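Local coordinates for protein UDP-4-amino-4,6-dideoxy-N-acetyl-beta-L-altrosamine transaminase (Helicobacter pylori, PDB 2FNU) that transfers an amino group from L-glutamate to a UDP-linked 4-keto hexose in the biosynthesis of pseudaminic acid, the sugar that modifies flagellin, at residues Ser55-Leu60 with Ala88-Glu93; Thr62-Phe67 with Ala124-Asp129. All blocks are in the same frame, centred on the assembly; numbering follows the deposited sequence.

How the contacts relate
From the N terminus the chain leaves strand 49-53, turns through Ser55 and runs down helix 56-66, whose first turns belong to contact 1 and whose last belong to contact 2. Strand 76-79 follows, and helix 86-93 then comes back against the start of helix 56-66, closing the loop of contact 1 over 27 residues. After strand 97-100 the chain enters strand 122-128, which closes the 56-residue loop of contact 2. The segments alternate, so the two loops cross. Tyr64 of contact 2 also packs on Met90 and Leu91 of contact 1, joining both helices to the central sheet near the cofactor site.

Contact 1: residues Ser55-Leu60 with Ala88-Glu93; sequences SATSAL and ANMLLE. With PMP (4'-deoxy-4'-aminopyridoxal-5'-phosphate), chain E.
With CG2 anti to the backbone N and OG1 beside it (chi1 -56°), Thr57 sets its methyl against Met90 and its hydroxyl against the cofactor phosphate. Met90, bent at chi2 (-58°) and chi3, folds over this methyl: its CG lies 3.7 Å from Thr57 CG2, and SD is almost as near. The two side chains cross at about a right angle. Met90 CG also rests 3.6 Å from the carbonyl Thr57 O, and Leu60 CB adds a looser apolar contact to the same CG. Within 88-93, Met90 alone touches segment 55-60, and Gly226 of the second subunit packs on it as well. The start of helix 56-66 forms a phosphate-binding helix N-terminus, as in other pyridoxal-phosphate transaminases. Ser55 is the N-cap, its OG accepting from Ser58 N at 3.0 Å while Asn228 O of the second subunit also bonds to OG. Ala56 N donates to PMP O2P at 2.9 Å. PMP O3P is gripped twice by Thr57, from its N and, at 2.7 Å, from its OG1; the helix dipole probably helps to stabilise the phosphate charge. Ser178 and Lys183 are among the further hydrogen-bonding partners of PMP, and Leu60 CD1 approaches the pyridine carbon PMP C6 at 4.0 Å.

Contact 2: residues Thr62-Phe67 with Ala124-Asp129; sequences TLYRNF and AIVSVD
The last part of helix 56-66 stands off the strand segment 124-129, the closest pair of CA atoms, Phe67 CA and Ala124 CA, being 9.7 Å apart, so two aromatic side chains span the gap. Leu63 O accepts from both Asn66 N and Phe67 N. Tyr64 reaches across with its outer end, and Val126 meets it from the opposite direction: Val126 CG1 lies against the phenol oxygen, 3.5 Å from Tyr64 OH, while Val126 CG2 approaches the ring obliquely beside Tyr64 CE2, at 3.8 Å. The phenol oxygen is hydrogen-bonded to Thr87 O, which ties down the polar tip of Tyr64 amid apolar neighbours. The helix thereby packs on one side of the mixed seven-stranded sheet of the aminotransferase fold, in which strand 122-128 runs parallel between 76-79 and 150-154. Further along, a chi1 of 81° tucks the Phe67 ring back against its own helix turn, its edge facing Leu63 O in plane, and leaves ring carbons CE1 and CZ both 4.1 Å from Ala124 CB. Ser150 of strand 150-154 touches Phe67 too, and on the same sheet Val128 contacts PMP.

Contact 1: residues Ser55-Leu60 with Ala88-Glu93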
loop_
_atom_site.group_PDB
_atom_site.type_symbol
_atom_site.label_atom_id
_atom_site.label_comp_id
_atom_site.label_asym_id
_atom_site.label_seq_id
_atom_site.Cartn_x
_atom_site.Cartn_y
_atom_site.Cartn_z
ATOM N N SER B 55 -3.228 0.388 3.965
ATOM C CA SER B 55 -3.516 -0.718 4.884
ATOM C C SER B 55 -3.090 -0.302 6.298
ATOM O O SER B 55 -2.267 0.614 6.451
ATOM C CB SER B 55 -2.760 -1.991 4.499
ATOM O OG SER B 55 -1.358 -1.802 4.666
ATOM N N ALA B 56 -3.597 -1.000 7.330
ATOM C CA ALA B 56 -3.085 -0.721 8.679
ATOM C C ALA B 56 -1.632 -1.164 8.851
ATOM O O ALA B 56 -0.925 -0.628 9.703
ATOM C CB ALA B 56 -3.967 -1.342 9.770
ATOM N N THR B 57 -1.205 -2.169 8.075
ATOM C CA THR B 57 0.192 -2.613 8.161
ATOM C C THR B 57 1.126 -1.486 7.685
ATOM O O THR B 57 2.173 -1.241 8.297
ATOM C CB THR B 57 0.399 -3.899 7.363
ATOM O OG1 THR B 57 -0.517 -4.871 7.848
ATOM C CG2 THR B 57 1.798 -4.444 7.560
ATOM N N SER B 58 0.722 -0.767 6.638
ATOM C CA SER B 58 1.469 0.418 6.191
ATOM C C SER B 58 1.471 1.515 7.249
ATOM O O SER B 58 2.500 2.181 7.477
ATOM C CB SER B 58 0.925 0.958 4.867
ATOM O OG SER B 58 1.148 0.032 3.819
ATOM N N ALA B 59 0.305 1.717 7.872
ATOM C CA ALA B 59 0.172 2.655 8.979
ATOM C C ALA B 59 1.112 2.289 10.135
ATOM O O ALA B 59 1.807 3.165 10.685
ATOM C CB ALA B 59 -1.267 2.700 9.442
ATOM N N LEU B 60 1.162 0.998 10.488
ATOM C CA LEU B 60 2.020 0.558 11.590
ATOM C C LEU B 60 3.491 0.818 11.266
ATOM O O LEU B 60 4.238 1.326 12.114
ATOM C CB LEU B 60 1.808 -0.941 11.894
ATOM C CG LEU B 60 0.545 -1.321 12.661
ATOM C CD1 LEU B 60 0.282 -2.820 12.562
ATOM C CD2 LEU B 60 0.642 -0.911 14.116
ATOM N N ALA B 88 3.830 -7.204 15.049
ATOM C CA ALA B 88 5.234 -7.493 15.350
ATOM C C ALA B 88 6.131 -7.460 14.109
ATOM O O ALA B 88 7.280 -7.021 14.212
ATOM C CB ALA B 88 5.375 -8.833 16.068
ATOM N N ASN B 89 5.635 -7.914 12.950
ATOM C CA ASN B 89 6.472 -7.871 11.740
ATOM C C ASN B 89 6.946 -6.448 11.478
ATOM O O ASN B 89 8.074 -6.233 11.027
ATOM C CB ASN B 89 5.716 -8.325 10.482
ATOM C CG ASN B 89 5.629 -9.851 10.311
ATOM O OD1 ASN B 89 4.926 -10.334 9.394
ATOM N ND2 ASN B 89 6.314 -10.602 11.144
ATOM N N MET B 90 6.086 -5.459 11.726
ATOM C CA MET B 90 6.492 -4.077 11.419
ATOM C C MET B 90 7.480 -3.536 12.439
ATOM O O MET B 90 8.239 -2.625 12.119
ATOM C CB MET B 90 5.283 -3.155 11.237
ATOM C CG MET B 90 4.408 -3.512 10.034
ATOM S SD MET B 90 5.347 -3.496 8.466
ATOM C CE MET B 90 5.711 -5.252 8.263
ATOM N N LEU B 91 7.521 -4.142 13.628
ATOM C CA LEU B 91 8.599 -3.849 14.579
ATOM C C LEU B 91 9.932 -4.309 14.018
ATOM O O LEU B 91 10.919 -3.557 14.019
ATOM C CB LEU B 91 8.313 -4.488 15.949
ATOM C CG LEU B 91 7.136 -3.886 16.731
ATOM C CD1 LEU B 91 6.801 -4.722 17.977
ATOM C CD2 LEU B 91 7.382 -2.416 17.152
ATOM N N LEU B 92 9.965 -5.549 13.548
ATOM C CA LEU B 92 11.204 -6.094 12.964
ATOM C C LEU B 92 11.667 -5.221 11.806
ATOM O O LEU B 92 12.852 -4.923 11.696
ATOM C CB LEU B 92 11.005 -7.534 12.478
ATOM C CG LEU B 92 10.721 -8.585 13.563
ATOM C CD1 LEU B 92 10.594 -9.964 12.933
ATOM C CD2 LEU B 92 11.794 -8.592 14.663
ATOM N N GLU B 93 10.728 -4.795 10.955
ATOM C CA GLU B 93 11.103 -3.979 9.805
ATOM C C GLU B 93 11.595 -2.591 10.196
ATOM O O GLU B 93 12.218 -1.899 9.384
ATOM C CB GLU B 93 9.939 -3.870 8.812
ATOM C CG GLU B 93 9.745 -5.142 7.999
ATOM C CD GLU B 93 10.776 -5.233 6.868
ATOM O OE1 GLU B 93 11.841 -5.884 7.047
ATOM O OE2 GLU B 93 10.534 -4.601 5.813
HETATM N N1 PMP E . -3.202 -5.380 13.558
HETATM C C2 PMP E . -4.259 -6.188 13.890
HETATM C C2A PMP E . -4.604 -6.363 15.351
HETATM C C3 PMP E . -4.991 -6.813 12.871
HETATM O O3 PMP E . -6.068 -7.595 13.176
HETATM C C4 PMP E . -4.630 -6.635 11.514
HETATM C C4A PMP E . -5.346 -7.366 10.399
HETATM N N4A PMP E . -5.807 -8.677 10.802
HETATM C C5 PMP E . -3.587 -5.756 11.206
HETATM C C6 PMP E . -2.930 -5.099 12.244
HETATM C C5A PMP E . -3.169 -5.481 9.772
HETATM O O4P PMP E . -4.149 -4.622 9.217
HETATM P P PMP E . -4.326 -4.542 7.613
HETATM O O1P PMP E . -5.035 -5.813 7.209
HETATM O O2P PMP E . -5.215 -3.355 7.387
HETATM O O3P PMP E . -2.976 -4.369 6.971
#

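Contact 2: residues Thr62-Phe67 with Ala124-Asp129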
loop_
_atom_site.group_PDB
_atom_site.type_symbol
_atom_site.label_atom_id
_atom_site.label_comp_id
_atom_site.label_asym_id
_atom_site.label_seq_id
_atom_site.Cartn_x
_atom_site.Cartn_y
_atom_site.Cartn_z
ATOM N N THR B 62 4.712 3.016 9.233
ATOM C CA THR B 62 4.924 4.469 9.240
ATOM C C THR B 62 5.031 5.012 10.667
ATOM O O THR B 62 5.895 5.840 10.961
ATOM C CB THR B 62 3.788 5.160 8.476
ATOM O OG1 THR B 62 3.808 4.673 7.128
ATOM C CG2 THR B 62 3.969 6.689 8.459
ATOM N N LEU B 63 4.162 4.534 11.546
ATOM C CA LEU B 63 4.225 4.925 12.956
ATOM C C LEU B 63 5.538 4.454 13.605
ATOM O O LEU B 63 6.232 5.252 14.269
ATOM C CB LEU B 63 3.015 4.372 13.726
ATOM C CG LEU B 63 3.068 4.633 15.241
ATOM C CD1 LEU B 63 3.204 6.129 15.579
ATOM C CD2 LEU B 63 1.770 4.048 15.838
ATOM N N TYR B 64 5.877 3.176 13.441
ATOM C CA TYR B 64 7.054 2.643 14.120
ATOM C C TYR B 64 8.338 3.317 13.650
ATOM O O TYR B 64 9.275 3.483 14.441
ATOM C CB TYR B 64 7.175 1.142 13.857
ATOM C CG TYR B 64 6.103 0.250 14.491
ATOM C CD1 TYR B 64 5.927 -1.047 14.036
ATOM C CD2 TYR B 64 5.293 0.700 15.556
ATOM C CE1 TYR B 64 5.003 -1.912 14.616
ATOM C CE2 TYR B 64 4.349 -0.142 16.142
ATOM C CZ TYR B 64 4.215 -1.468 15.663
ATOM O OH TYR B 64 3.304 -2.341 16.221
ATOM N N ARG B 65 8.390 3.685 12.370
ATOM C CA ARG B 65 9.592 4.292 11.803
ATOM C C ARG B 65 9.736 5.739 12.235
ATOM O O ARG B 65 10.855 6.276 12.263
ATOM C CB ARG B 65 9.568 4.227 10.264
ATOM C CG ARG B 65 9.893 2.832 9.695
ATOM C CD ARG B 65 11.402 2.482 9.775
ATOM N NE ARG B 65 12.213 3.447 9.022
ATOM C CZ ARG B 65 12.370 3.428 7.695
ATOM N NH1 ARG B 65 11.817 2.469 6.949
ATOM N NH2 ARG B 65 13.087 4.387 7.114
ATOM N N ASN B 66 8.616 6.383 12.563
ATOM C CA ASN B 66 8.629 7.839 12.735
ATOM C C ASN B 66 8.403 8.363 14.151
ATOM O O ASN B 66 8.689 9.540 14.418
ATOM C CB ASN B 66 7.646 8.510 11.763
ATOM C CG ASN B 66 8.108 8.406 10.321
ATOM O OD1 ASN B 66 7.650 7.539 9.559
ATOM N ND2 ASN B 66 9.026 9.268 9.940
ATOM N N PHE B 67 7.901 7.523 15.061
ATOM C CA PHE B 67 7.618 8.035 16.417
ATOM C C PHE B 67 8.892 8.512 17.106
ATOM O O PHE B 67 8.846 9.386 17.973
ATOM C CB PHE B 67 6.834 7.010 17.263
ATOM C CG PHE B 67 7.688 5.938 17.884
ATOM C CD1 PHE B 67 8.018 5.990 19.248
ATOM C CD2 PHE B 67 8.127 4.850 17.122
ATOM C CE1 PHE B 67 8.813 4.998 19.821
ATOM C CE2 PHE B 67 8.907 3.851 17.685
ATOM C CZ PHE B 67 9.250 3.924 19.053
ATOM N N ALA B 124 9.354 1.518 23.885
ATOM C CA ALA B 124 7.915 1.742 23.793
ATOM C C ALA B 124 7.166 0.504 24.219
ATOM O O ALA B 124 7.771 -0.574 24.347
ATOM C CB ALA B 124 7.523 2.090 22.328
ATOM N N ILE B 125 5.855 0.670 24.406
ATOM C CA ILE B 125 4.946 -0.465 24.589
ATOM C C ILE B 125 3.884 -0.375 23.489
ATOM O O ILE B 125 3.314 0.701 23.297
ATOM C CB ILE B 125 4.285 -0.454 25.985
ATOM C CG1 ILE B 125 5.377 -0.509 27.071
ATOM C CG2 ILE B 125 3.274 -1.611 26.127
ATOM C CD1 ILE B 125 4.833 -0.522 28.499
ATOM N N VAL B 126 3.636 -1.481 22.774
ATOM C CA VAL B 126 2.555 -1.519 21.776
ATOM C C VAL B 126 1.479 -2.487 22.275
ATOM O O VAL B 126 1.723 -3.694 22.346
ATOM C CB VAL B 126 3.052 -2.002 20.386
ATOM C CG1 VAL B 126 1.856 -2.166 19.416
ATOM C CG2 VAL B 126 4.085 -1.029 19.819
ATOM N N SER B 127 0.311 -1.955 22.632
ATOM C CA SER B 127 -0.826 -2.785 23.029
ATOM C C SER B 127 -1.772 -2.976 21.841
ATOM O O SER B 127 -1.693 -2.237 20.852
ATOM C CB SER B 127 -1.586 -2.151 24.205
ATOM O OG SER B 127 -2.028 -0.837 23.863
ATOM N N VAL B 128 -2.663 -3.953 21.975
ATOM C CA VAL B 128 -3.685 -4.251 20.969
ATOM C C VAL B 128 -5.040 -4.362 21.670
ATOM O O VAL B 128 -5.163 -5.049 22.698
ATOM C CB VAL B 128 -3.385 -5.605 20.296
ATOM C CG1 VAL B 128 -4.538 -6.047 19.369
ATOM C CG2 VAL B 128 -2.077 -5.499 19.517
ATOM N N ASP B 129 -6.061 -3.711 21.115
ATOM C CA ASP B 129 -7.407 -3.805 21.686
ATOM C C ASP B 129 -8.037 -5.047 21.076
ATOM O O ASP B 129 -8.666 -4.996 20.012
ATOM C CB ASP B 129 -8.197 -2.544 21.359
ATOM C CG ASP B 129 -7.524 -1.293 21.884
ATOM O OD1 ASP B 129 -7.025 -1.315 23.038
ATOM O OD2 ASP B 129 -7.462 -0.298 21.138
#